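PDB 3I7J: beta-lactamase Mb2281c from Mycobacterium bovis, which is probably a serine hydrolase of the beta-lactamase and penicillin-binding protein superfamily, working through an acyl-enzyme intermediate. Local coordinates for residues 10-15 and 246-251; 30-35 and 151-156; 35-40 and 228-233. One frame throughout, in Å; residues are numbered along the deposited sequence.

Contact 1 of 3, residues 10-15 and 246-251; sequences WPVPAA and VLTARD
R250 reaches P11 by stretching out: CG stands anti to the backbone N (chi1 -173°) and the chain runs extended as far as NE, which carries the guanidinium past V12. There R250 NH1 donates to P11 O over 2.7 Å, in the carbonyl plane and on a lone pair, although the oxygen lies 26° out of the guanidinium plane. The bond is bent, 138° at the hydrogen, and P11 itself is the centre of an inverse gamma turn. Closer to the backbone, R250 CB rests on V12 CG1 (3.9 Å). W255 meets the same arginine by a cation-pi contact. Further along, strand 15-21 starts beside strand 242-248 within the antiparallel sheet: A15 and T248 form a non-hydrogen-bonded pair with CA atoms 4.0 Å apart, and one step further A249 N donates to A14 O at 2.8 Å. T248 divides its two branches. T248 CG2 comes up to the edge of the W10 ring, 3.9 Å from W10 CZ3, while T248 OG1 donates to G231 O and accepts from R250 N, an ST turn. V246 CG1 approaches the same ring atom, W10 CZ3, obliquely at 3.9 Å, and L259 and I263 of helix 256-271 also pack against this tryptophan.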
ATOM      1  N   TRP A  10      -5.439 -21.296  -9.155  1.00 25.27           N
ATOM      2  CA  TRP A  10      -5.233 -20.033  -9.865  1.00 21.95           C
ATOM      3  C   TRP A  10      -4.318 -20.200 -11.065  1.00 18.90           C
ATOM      4  O   TRP A  10      -3.346 -20.955 -11.023  1.00 22.08           O
ATOM      5  CB  TRP A  10      -4.636 -18.978  -8.929  1.00 25.82           C
ATOM      6  CG  TRP A  10      -5.642 -18.269  -8.072  1.00 20.27           C
ATOM      7  CD1 TRP A  10      -6.880 -18.721  -7.715  1.00 21.83           C
ATOM      8  CD2 TRP A  10      -5.467 -17.011  -7.408  1.00 22.75           C
ATOM      9  NE1 TRP A  10      -7.485 -17.826  -6.869  1.00 20.37           N
ATOM     10  CE2 TRP A  10      -6.640 -16.767  -6.662  1.00 23.14           C
ATOM     11  CE3 TRP A  10      -4.429 -16.066  -7.370  1.00 13.88           C
ATOM     12  CZ2 TRP A  10      -6.806 -15.615  -5.879  1.00 23.75           C
ATOM     13  CZ3 TRP A  10      -4.595 -14.923  -6.594  1.00 19.56           C
ATOM     14  CH2 TRP A  10      -5.776 -14.708  -5.858  1.00 16.66           C
ATOM     15  N   PRO A  11      -4.625 -19.496 -12.161  1.00 16.18           N
ATOM     16  CA  PRO A  11      -3.823 -19.564 -13.380  1.00 16.26           C
ATOM     17  C   PRO A  11      -2.568 -18.698 -13.282  1.00 19.42           C
ATOM     18  O   PRO A  11      -2.384 -17.765 -14.062  1.00 19.34           O
ATOM     19  CB  PRO A  11      -4.791 -19.063 -14.446  1.00 15.22           C
ATOM     20  CG  PRO A  11      -5.568 -18.024 -13.700  1.00 20.28           C
ATOM     21  CD  PRO A  11      -5.860 -18.721 -12.388  1.00 12.40           C
ATOM     22  N   VAL A  12      -1.707 -19.012 -12.319  1.00 18.13           N
ATOM     23  CA  VAL A  12      -0.470 -18.270 -12.112  1.00 21.53           C
ATOM     24  C   VAL A  12       0.690 -19.255 -11.926  1.00 22.22           C
ATOM     25  O   VAL A  12       0.495 -20.358 -11.436  1.00 28.62           O
ATOM     26  CB  VAL A  12      -0.565 -17.384 -10.850  1.00 19.26           C
ATOM     27  CG1 VAL A  12      -1.779 -16.478 -10.944  1.00 13.58           C
ATOM     28  CG2 VAL A  12      -0.645 -18.265  -9.610  1.00 14.00           C
ATOM     29  N   PRO A  13       1.914 -18.861 -12.316  1.00 21.12           N
ATOM     30  CA  PRO A  13       3.101 -19.718 -12.190  1.00 16.57           C
ATOM     31  C   PRO A  13       3.418 -20.077 -10.735  1.00 25.02           C
ATOM     32  O   PRO A  13       4.005 -21.122 -10.458  1.00 19.05           O
ATOM     33  CB  PRO A  13       4.203 -18.876 -12.831  1.00 21.70           C
ATOM     34  CG  PRO A  13       3.455 -18.043 -13.840  1.00 17.85           C
ATOM     35  CD  PRO A  13       2.241 -17.620 -13.041  1.00 20.95           C
ATOM     36  N   ALA A  14       3.034 -19.197  -9.816  1.00 21.01           N
ATOM     37  CA  ALA A  14       3.266 -19.407  -8.388  1.00 24.82           C
ATOM     38  C   ALA A  14       2.556 -18.329  -7.577  1.00 28.22           C
ATOM     39  O   ALA A  14       2.384 -17.194  -8.037  1.00 21.62           O
ATOM     40  CB  ALA A  14       4.765 -19.379  -8.081  1.00 18.46           C
ATOM     41  N   ALA A  15       2.149 -18.691  -6.366  1.00 26.54           N
ATOM     42  CA  ALA A  15       1.461 -17.760  -5.481  1.00 20.84           C
ATOM     43  C   ALA A  15       1.652 -18.148  -4.024  1.00 17.56           C
ATOM     44  O   ALA A  15       1.969 -19.293  -3.718  1.00 12.55           O
ATOM     45  CB  ALA A  15      -0.032 -17.715  -5.819  1.00 22.12           C
ATOM     46  N   VAL A 246      -1.614 -11.254  -0.606  1.00 12.03           N
ATOM     47  CA  VAL A 246      -1.529 -12.200  -1.716  1.00 10.78           C
ATOM     48  C   VAL A 246      -0.454 -11.762  -2.702  1.00  7.28           C
ATOM     49  O   VAL A 246      -0.475 -10.634  -3.198  1.00 16.02           O
ATOM     50  CB  VAL A 246      -2.868 -12.350  -2.501  1.00 11.19           C
ATOM     51  CG1 VAL A 246      -2.636 -13.211  -3.743  1.00  7.96           C
ATOM     52  CG2 VAL A 246      -3.932 -13.014  -1.628  1.00 11.59           C
ATOM     53  N   LEU A 247       0.485 -12.661  -2.974  1.00 10.38           N
ATOM     54  CA  LEU A 247       1.567 -12.404  -3.922  1.00 10.68           C
ATOM     55  C   LEU A 247       1.629 -13.545  -4.934  1.00 16.53           C
ATOM     56  O   LEU A 247       1.681 -14.720  -4.553  1.00 15.02           O
ATOM     57  CB  LEU A 247       2.913 -12.293  -3.194  1.00 13.92           C
ATOM     58  CG  LEU A 247       3.093 -11.164  -2.169  1.00 15.60           C
ATOM     59  CD1 LEU A 247       4.497 -11.251  -1.580  1.00 11.13           C
ATOM     60  CD2 LEU A 247       2.869  -9.804  -2.823  1.00  6.70           C
ATOM     61  N   THR A 248       1.603 -13.192  -6.217  1.00 17.96           N
ATOM     62  CA  THR A 248       1.668 -14.170  -7.299  1.00 13.35           C
ATOM     63  C   THR A 248       2.736 -13.774  -8.309  1.00 22.49           C
ATOM     64  O   THR A 248       3.199 -12.627  -8.339  1.00 16.08           O
ATOM     65  CB  THR A 248       0.339 -14.289  -8.075  1.00 15.47           C
ATOM     66  OG1 THR A 248       0.247 -13.235  -9.047  1.00 18.48           O
ATOM     67  CG2 THR A 248      -0.845 -14.211  -7.127  1.00  8.48           C
ATOM     68  N   ALA A 249       3.117 -14.742  -9.137  1.00 24.22           N
ATOM     69  CA  ALA A 249       4.127 -14.543 -10.165  1.00 22.26           C
ATOM     70  C   ALA A 249       3.501 -14.262 -11.530  1.00 22.71           C
ATOM     71  O   ALA A 249       4.050 -14.643 -12.564  1.00 27.96           O
ATOM     72  CB  ALA A 249       5.028 -15.773 -10.246  1.00 25.37           C
ATOM     73  N   ARG A 250       2.345 -13.610 -11.533  1.00 19.28           N
ATOM     74  CA  ARG A 250       1.679 -13.261 -12.782  1.00 14.03           C
ATOM     75  C   ARG A 250       1.193 -11.819 -12.709  1.00 17.97           C
ATOM     76  O   ARG A 250       0.483 -11.442 -11.776  1.00 20.26           O
ATOM     77  CB  ARG A 250       0.490 -14.183 -13.054  1.00  9.49           C
ATOM     78  CG  ARG A 250      -0.132 -13.956 -14.428  1.00 16.27           C
ATOM     79  CD  ARG A 250      -1.306 -14.887 -14.702  1.00 15.25           C
ATOM     80  NE  ARG A 250      -1.890 -14.621 -16.011  1.00 18.39           N
ATOM     81  CZ  ARG A 250      -2.975 -15.221 -16.488  1.00 20.42           C
ATOM     82  NH1 ARG A 250      -3.610 -16.135 -15.766  1.00 27.56           N
ATOM     83  NH2 ARG A 250      -3.431 -14.903 -17.692  1.00 15.64           N
ATOM     84  N   ASP A 251       1.579 -11.017 -13.695  1.00 16.54           N
ATOM     85  CA  ASP A 251       1.183  -9.621 -13.724  1.00 14.05           C
ATOM     86  C   ASP A 251      -0.333  -9.468 -13.719  1.00 14.84           C
ATOM     87  O   ASP A 251      -1.050 -10.310 -14.256  1.00 13.22           O
ATOM     88  CB  ASP A 251       1.773  -8.918 -14.953  1.00 20.44           C
ATOM     89  CG  ASP A 251       3.287  -8.835 -14.911  1.00 19.65           C
ATOM     90  OD1 ASP A 251       3.863  -8.808 -13.803  1.00 26.35           O
ATOM     91  OD2 ASP A 251       3.913  -8.784 -15.991  1.00 29.64           O
TER

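Contact 2 of 3, residues 30-35 and 151-156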
ATOM      1  N   GLY A  30       1.220 -21.667   0.151  1.00 15.52           N
ATOM      2  CA  GLY A  30       2.347 -21.414  -0.725  1.00 12.62           C
ATOM      3  C   GLY A  30       3.632 -21.179   0.043  1.00 11.72           C
ATOM      4  O   GLY A  30       3.682 -21.361   1.260  1.00 14.77           O
ATOM      5  N   ASP A  31       4.680 -20.767  -0.660  1.00 13.07           N
ATOM      6  CA  ASP A  31       5.959 -20.525  -0.005  1.00 19.27           C
ATOM      7  C   ASP A  31       6.043 -19.081   0.488  1.00 14.66           C
ATOM      8  O   ASP A  31       6.318 -18.161  -0.283  1.00 15.07           O
ATOM      9  CB  ASP A  31       7.103 -20.836  -0.976  1.00 13.47           C
ATOM     10  CG  ASP A  31       8.459 -20.773  -0.314  1.00 10.22           C
ATOM     11  OD1 ASP A  31       8.514 -20.520   0.912  1.00 16.48           O
ATOM     12  OD2 ASP A  31       9.471 -20.982  -1.020  1.00 25.53           O
ATOM     13  N   THR A  32       5.808 -18.896   1.785  1.00 11.83           N
ATOM     14  CA  THR A  32       5.836 -17.571   2.393  1.00  9.44           C
ATOM     15  C   THR A  32       7.253 -16.991   2.509  1.00 15.42           C
ATOM     16  O   THR A  32       7.436 -15.841   2.912  1.00 15.65           O
ATOM     17  CB  THR A  32       5.168 -17.589   3.792  1.00  7.82           C
ATOM     18  OG1 THR A  32       5.886 -18.471   4.660  1.00 15.02           O
ATOM     19  CG2 THR A  32       3.733 -18.064   3.687  1.00  6.59           C
ATOM     20  N   ALA A  33       8.251 -17.787   2.139  1.00  9.53           N
ATOM     21  CA  ALA A  33       9.637 -17.346   2.186  1.00 12.16           C
ATOM     22  C   ALA A  33      10.115 -16.944   0.786  1.00 15.32           C
ATOM     23  O   ALA A  33      11.188 -16.362   0.629  1.00 19.46           O
ATOM     24  CB  ALA A  33      10.530 -18.461   2.743  1.00 11.75           C
ATOM     25  N   ARG A  34       9.315 -17.253  -0.228  1.00 13.71           N
ATOM     26  CA  ARG A  34       9.659 -16.918  -1.607  1.00 13.17           C
ATOM     27  C   ARG A  34       9.593 -15.412  -1.881  1.00 14.97           C
ATOM     28  O   ARG A  34       8.613 -14.751  -1.531  1.00 13.83           O
ATOM     29  CB  ARG A  34       8.728 -17.658  -2.578  1.00 11.02           C
ATOM     30  CG  ARG A  34       8.872 -17.192  -4.013  1.00 15.43           C
ATOM     31  CD  ARG A  34       8.218 -18.123  -5.006  1.00 15.23           C
ATOM     32  NE  ARG A  34       8.328 -17.600  -6.360  1.00 18.04           N
ATOM     33  CZ  ARG A  34       8.208 -18.334  -7.461  1.00 30.31           C
ATOM     34  NH1 ARG A  34       7.974 -19.638  -7.376  1.00 19.57           N
ATOM     35  NH2 ARG A  34       8.326 -17.762  -8.652  1.00 29.32           N
ATOM     36  N   VAL A  35      10.634 -14.881  -2.518  1.00 10.53           N
ATOM     37  CA  VAL A  35      10.701 -13.459  -2.845  1.00 11.51           C
ATOM     38  C   VAL A  35       9.875 -13.102  -4.083  1.00 16.13           C
ATOM     39  O   VAL A  35       9.988 -13.751  -5.118  1.00 19.91           O
ATOM     40  CB  VAL A  35      12.151 -13.008  -3.107  1.00 14.91           C
ATOM     41  CG1 VAL A  35      12.148 -11.604  -3.681  1.00 15.09           C
ATOM     42  CG2 VAL A  35      12.964 -13.045  -1.812  1.00 11.39           C
ATOM     43  N   SER A 151       9.845  -8.367  -1.593  1.00 11.69           N
ATOM     44  CA  SER A 151       9.545  -8.887  -0.265  1.00 12.16           C
ATOM     45  C   SER A 151       8.947 -10.293  -0.325  1.00 15.15           C
ATOM     46  O   SER A 151       8.830 -10.887  -1.402  1.00 13.35           O
ATOM     47  CB  SER A 151       8.581  -7.929   0.452  1.00  6.06           C
ATOM     48  OG  SER A 151       8.431  -8.269   1.819  1.00 18.06           O
ATOM     49  N   THR A 152       8.568 -10.811   0.842  1.00 16.65           N
ATOM     50  CA  THR A 152       7.984 -12.150   0.977  1.00 10.17           C
ATOM     51  C   THR A 152       6.654 -12.057   1.703  1.00  8.75           C
ATOM     52  O   THR A 152       6.378 -11.058   2.357  1.00  9.15           O
ATOM     53  CB  THR A 152       8.887 -13.055   1.828  1.00 12.33           C
ATOM     54  OG1 THR A 152       8.969 -12.515   3.157  1.00 13.36           O
ATOM     55  CG2 THR A 152      10.289 -13.134   1.235  1.00  4.06           C
ATOM     56  N   VAL A 153       5.826 -13.094   1.601  1.00 13.80           N
ATOM     57  CA  VAL A 153       4.541 -13.060   2.291  1.00  8.39           C
ATOM     58  C   VAL A 153       4.757 -13.000   3.807  1.00 10.45           C
ATOM     59  O   VAL A 153       3.993 -12.349   4.521  1.00  9.99           O
ATOM     60  CB  VAL A 153       3.664 -14.282   1.928  1.00 11.91           C
ATOM     61  CG1 VAL A 153       2.377 -14.275   2.757  1.00 12.08           C
ATOM     62  CG2 VAL A 153       3.315 -14.230   0.446  1.00  5.75           C
ATOM     63  N   ALA A 154       5.801 -13.668   4.293  1.00  5.62           N
ATOM     64  CA  ALA A 154       6.113 -13.675   5.723  1.00  9.41           C
ATOM     65  C   ALA A 154       6.410 -12.262   6.225  1.00 13.66           C
ATOM     66  O   ALA A 154       5.929 -11.852   7.284  1.00 14.80           O
ATOM     67  CB  ALA A 154       7.315 -14.583   5.998  1.00  7.33           C
ATOM     68  N   ASP A 155       7.229 -11.531   5.470  1.00 13.98           N
ATOM     69  CA  ASP A 155       7.579 -10.159   5.828  1.00 12.24           C
ATOM     70  C   ASP A 155       6.349  -9.255   5.722  1.00 11.79           C
ATOM     71  O   ASP A 155       6.114  -8.412   6.589  1.00  7.98           O
ATOM     72  CB  ASP A 155       8.683  -9.617   4.908  1.00 13.91           C
ATOM     73  CG  ASP A 155      10.074  -9.947   5.402  1.00 13.79           C
ATOM     74  OD1 ASP A 155      10.205 -10.820   6.291  1.00 11.52           O
ATOM     75  OD2 ASP A 155      11.042  -9.338   4.888  1.00 10.98           O
ATOM     76  N   LEU A 156       5.567  -9.425   4.660  1.00  7.39           N
ATOM     77  CA  LEU A 156       4.380  -8.600   4.491  1.00  7.75           C
ATOM     78  C   LEU A 156       3.344  -8.917   5.553  1.00 10.40           C
ATOM     79  O   LEU A 156       2.550  -8.055   5.932  1.00 11.73           O
ATOM     80  CB  LEU A 156       3.776  -8.789   3.104  1.00  4.24           C
ATOM     81  CG  LEU A 156       4.553  -8.164   1.952  1.00  9.98           C
ATOM     82  CD1 LEU A 156       3.652  -8.168   0.727  1.00 12.71           C
ATOM     83  CD2 LEU A 156       4.961  -6.724   2.289  1.00 17.42           C
TER
HETATM   84  O   HOH W   1       6.272 -15.366  -0.276  1.00  5.64           O
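T32 O and T152 meet where helix 153-164 begins, with T152 as its N-cap, and the first N-H groups of the helix find three different acceptors. A154 N donates to T32 O at 3.0 Å, in the carbonyl plane and on a lone pair, with an angle of 157° at the hydrogen. D155 N is taken by the cap itself, T152 OG1, at 3.1 Å; that oxygen sits between the backbone N and the carbonyl carbon (chi1 63°), a rotation that leaves CG2 to face the loop. V153 N is served through water, which accepts from it at 3.0 Å and donates to D31 O and R34 O. Both carbonyls belong to the type I turn D31-R34, so one solvent molecule ties the turn to the helix start; within the turn D31 OD1 accepts from A33 N, which meets it from above the carboxylate plane, an Asx turn. The apolar contacts are looser. T32 CG2 lies 4.1 Å from V153 CG1, the two side chains crossing nearly at right angles, and V153 continues inward onto A16, A18, V245 and L247. T152 CG2 approaches V35 CG2 to 4.1 Å. The same methyl, T152 CG2, also touches a polar atom, A33 O, at 3.4 Å.

Contact 3 of 3, residues 35-40 and 228-233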
ATOM      1  N   VAL A  35      10.634 -14.881  -2.518  1.00 10.53           N
ATOM      2  CA  VAL A  35      10.701 -13.459  -2.845  1.00 11.51           C
ATOM      3  C   VAL A  35       9.875 -13.102  -4.083  1.00 16.13           C
ATOM      4  O   VAL A  35       9.988 -13.751  -5.118  1.00 19.91           O
ATOM      5  CB  VAL A  35      12.151 -13.008  -3.107  1.00 14.91           C
ATOM      6  CG1 VAL A  35      12.148 -11.604  -3.681  1.00 15.09           C
ATOM      7  CG2 VAL A  35      12.964 -13.045  -1.812  1.00 11.39           C
ATOM      8  N   PHE A  36       9.071 -12.048  -3.976  1.00 13.11           N
ATOM      9  CA  PHE A  36       8.216 -11.602  -5.077  1.00 10.08           C
ATOM     10  C   PHE A  36       8.423 -10.107  -5.367  1.00 16.74           C
ATOM     11  O   PHE A  36       8.742  -9.328  -4.464  1.00 15.44           O
ATOM     12  CB  PHE A  36       6.740 -11.812  -4.705  1.00 10.57           C
ATOM     13  CG  PHE A  36       6.281 -13.251  -4.733  1.00 21.92           C
ATOM     14  CD1 PHE A  36       5.805 -13.821  -5.910  1.00 16.08           C
ATOM     15  CD2 PHE A  36       6.276 -14.022  -3.571  1.00 12.34           C
ATOM     16  CE1 PHE A  36       5.327 -15.132  -5.928  1.00 17.91           C
ATOM     17  CE2 PHE A  36       5.800 -15.335  -3.579  1.00 16.59           C
ATOM     18  CZ  PHE A  36       5.324 -15.890  -4.760  1.00 13.80           C
ATOM     19  N   ALA A  37       8.246  -9.702  -6.620  1.00 15.61           N
ATOM     20  CA  ALA A  37       8.360  -8.286  -6.956  1.00 20.80           C
ATOM     21  C   ALA A  37       7.034  -7.728  -6.455  1.00 20.57           C
ATOM     22  O   ALA A  37       5.982  -8.324  -6.695  1.00 16.91           O
ATOM     23  CB  ALA A  37       8.482  -8.090  -8.472  1.00 13.20           C
ATOM     24  N   LEU A  38       7.070  -6.592  -5.769  1.00 23.41           N
ATOM     25  CA  LEU A  38       5.844  -6.020  -5.221  1.00 17.76           C
ATOM     26  C   LEU A  38       5.165  -4.976  -6.078  1.00 20.33           C
ATOM     27  O   LEU A  38       3.976  -4.707  -5.905  1.00 12.57           O
ATOM     28  CB  LEU A  38       6.123  -5.392  -3.860  1.00 19.93           C
ATOM     29  CG  LEU A  38       6.733  -6.289  -2.794  1.00 14.00           C
ATOM     30  CD1 LEU A  38       6.740  -5.529  -1.479  1.00 19.72           C
ATOM     31  CD2 LEU A  38       5.922  -7.577  -2.670  1.00 16.36           C
ATOM     32  N   ALA A  39       5.917  -4.396  -7.007  1.00 15.86           N
ATOM     33  CA  ALA A  39       5.387  -3.335  -7.858  1.00 18.48           C
ATOM     34  C   ALA A  39       4.802  -2.286  -6.906  1.00 15.60           C
ATOM     35  O   ALA A  39       5.436  -1.953  -5.909  1.00 11.73           O
ATOM     36  CB  ALA A  39       4.306  -3.880  -8.809  1.00  9.90           C
ATOM     37  N   SER A  40       3.600  -1.791  -7.187  1.00 18.79           N
ATOM     38  CA  SER A  40       2.978  -0.768  -6.339  1.00 17.38           C
ATOM     39  C   SER A  40       2.659  -1.173  -4.903  1.00 15.48           C
ATOM     40  O   SER A  40       2.230  -0.343  -4.101  1.00  8.57           O
ATOM     41  CB  SER A  40       1.709  -0.227  -7.000  1.00 15.05           C
ATOM     42  OG  SER A  40       2.038   0.640  -8.061  1.00 17.31           O
ATOM     43  N   GLY A 228      -0.615  -4.310  -6.777  1.00 11.97           N
ATOM     44  CA  GLY A 228       0.429  -3.953  -7.722  1.00 13.55           C
ATOM     45  C   GLY A 228       0.241  -4.664  -9.043  1.00 13.99           C
ATOM     46  O   GLY A 228      -0.426  -5.698  -9.100  1.00 12.68           O
ATOM     47  N   GLN A 229       0.829  -4.115 -10.101  1.00 13.91           N
ATOM     48  CA  GLN A 229       0.715  -4.695 -11.434  1.00 16.23           C
ATOM     49  C   GLN A 229       1.474  -6.010 -11.560  1.00 14.32           C
ATOM     50  O   GLN A 229       1.366  -6.694 -12.578  1.00 21.48           O
ATOM     51  CB  GLN A 229       1.228  -3.709 -12.493  1.00 19.99           C
ATOM     52  CG  GLN A 229       0.385  -2.441 -12.657  1.00 33.54           C
ATOM     53  CD  GLN A 229      -1.025  -2.723 -13.159  1.00 32.82           C
ATOM     54  OE1 GLN A 229      -1.212  -3.427 -14.157  1.00 37.33           O
ATOM     55  NE2 GLN A 229      -2.021  -2.166 -12.481  1.00 16.86           N
ATOM     56  N   SER A 230       2.248  -6.358 -10.537  1.00 10.89           N
ATOM     57  CA  SER A 230       2.999  -7.612 -10.550  1.00 15.99           C
ATOM     58  C   SER A 230       2.112  -8.754 -10.073  1.00 15.98           C
ATOM     59  O   SER A 230       2.572  -9.883  -9.923  1.00 11.60           O
ATOM     60  CB  SER A 230       4.229  -7.515  -9.648  1.00 15.70           C
ATOM     61  OG  SER A 230       5.243  -6.744 -10.267  1.00 26.35           O
ATOM     62  N   GLY A 231       0.841  -8.446  -9.827  1.00 12.45           N
ATOM     63  CA  GLY A 231      -0.099  -9.457  -9.378  1.00 10.16           C
ATOM     64  C   GLY A 231      -0.064  -9.774  -7.896  1.00 17.37           C
ATOM     65  O   GLY A 231      -0.158 -10.936  -7.501  1.00 10.60           O
ATOM     66  N   GLY A 232       0.074  -8.738  -7.071  1.00 12.52           N
ATOM     67  CA  GLY A 232       0.101  -8.929  -5.632  1.00 11.12           C
ATOM     68  C   GLY A 232      -0.709  -7.827  -4.971  1.00 16.77           C
ATOM     69  O   GLY A 232      -0.965  -6.798  -5.591  1.00 16.28           O
ATOM     70  N   PHE A 233      -1.131  -8.029  -3.728  1.00  9.70           N
ATOM     71  CA  PHE A 233      -1.898  -7.006  -3.049  1.00 11.44           C
ATOM     72  C   PHE A 233      -1.946  -7.203  -1.538  1.00 18.19           C
ATOM     73  O   PHE A 233      -1.598  -8.264  -1.011  1.00 10.71           O
ATOM     74  CB  PHE A 233      -3.337  -6.942  -3.597  1.00 10.87           C
ATOM     75  CG  PHE A 233      -4.228  -8.093  -3.165  1.00 14.94           C
ATOM     76  CD1 PHE A 233      -4.688  -8.200  -1.851  1.00 11.12           C
ATOM     77  CD2 PHE A 233      -4.632  -9.053  -4.089  1.00 16.31           C
ATOM     78  CE1 PHE A 233      -5.540  -9.249  -1.468  1.00 13.29           C
ATOM     79  CE2 PHE A 233      -5.479 -10.102  -3.717  1.00 16.84           C
ATOM     80  CZ  PHE A 233      -5.934 -10.201  -2.406  1.00 10.54           C
TER
HETATM   81  O   HOH W   2       3.104  -9.601  -6.692  1.00 24.24           O
HETATM   82  O   HOH W   3       2.030  -1.306  -9.963  1.00  6.13           O
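A37 opens this contact with its carbonyl, which lies against S230: A37 O is 3.5 Å from S230 CB. A water 3.1 Å from A37 O can donate to it, and more weakly to S230 O, though it cannot serve all its neighbours at once. L38 turns its side chain the other way, onto L247, A149 and S151, and lends mainly its backbone to this interface. A39 makes the closest approach. Its backbone has a positive phi of 53°, and the methyl points toward the bend 228-231, where A39 CB lies 3.3 Å from S230 OG and 3.7 Å from Q229 N. The chi1 of S230, -75°, puts OG beside its backbone N and on the side where the A39 methyl lies. This bend joins strands 224-228 and 232-237 as a 3:5 hairpin, a type I turn G228-G231 with a G1 bulge at G231, in which G228 N donates to G232 O and G231 N to G228 O. On its other side A39 is tied to the start of helix 42-56, A39 O accepting from T42 OG1. S40 comes next, and its CB passes G228 CA at 4.0 Å. S40 and K43 fit the SxxK pattern of serine beta-lactamases, and Y99 the tyrosine of the (S/Y)xN element, in which case S40 would be the nucleophile; S40 OG is hydrogen-bonded to Y99 OH and weakly to K43 NZ. A second water lies 2.7 Å from S40 OG and accepts from Q229 N at 3.1 Å, and S40 N is 3.2 Å from the same water. Its position near the backbone N atoms of S40 and Q229 is consistent with the oxyanion hole of this superfamily. H226 of strand 224-228 flanks the serine.

In the fold
The three contacts adjoin the main antiparallel sheet, and one of them reaches the probable active site. Contacts 1 and 3, with centres about 10 Å apart, use neighbouring strands of that sheet: F233 N lies 2.7 Å from V246 O, a probable hydrogen bond. Contact 2, about 13 Å from contact 1 and 12 Å from contact 3 between centres, sets a helix against the sheet, L247 CD1 meeting V153 CG2 at 3.8 Å. It shares V35 with contact 3, and F36 N, 2.8 Å from S151 O, probably bonds to it, pairing the two in a separate small sheet. Of the three, contact 3 holds the putative nucleophile S40, and segment 35-40 leads to it directly from the loop of contact 2.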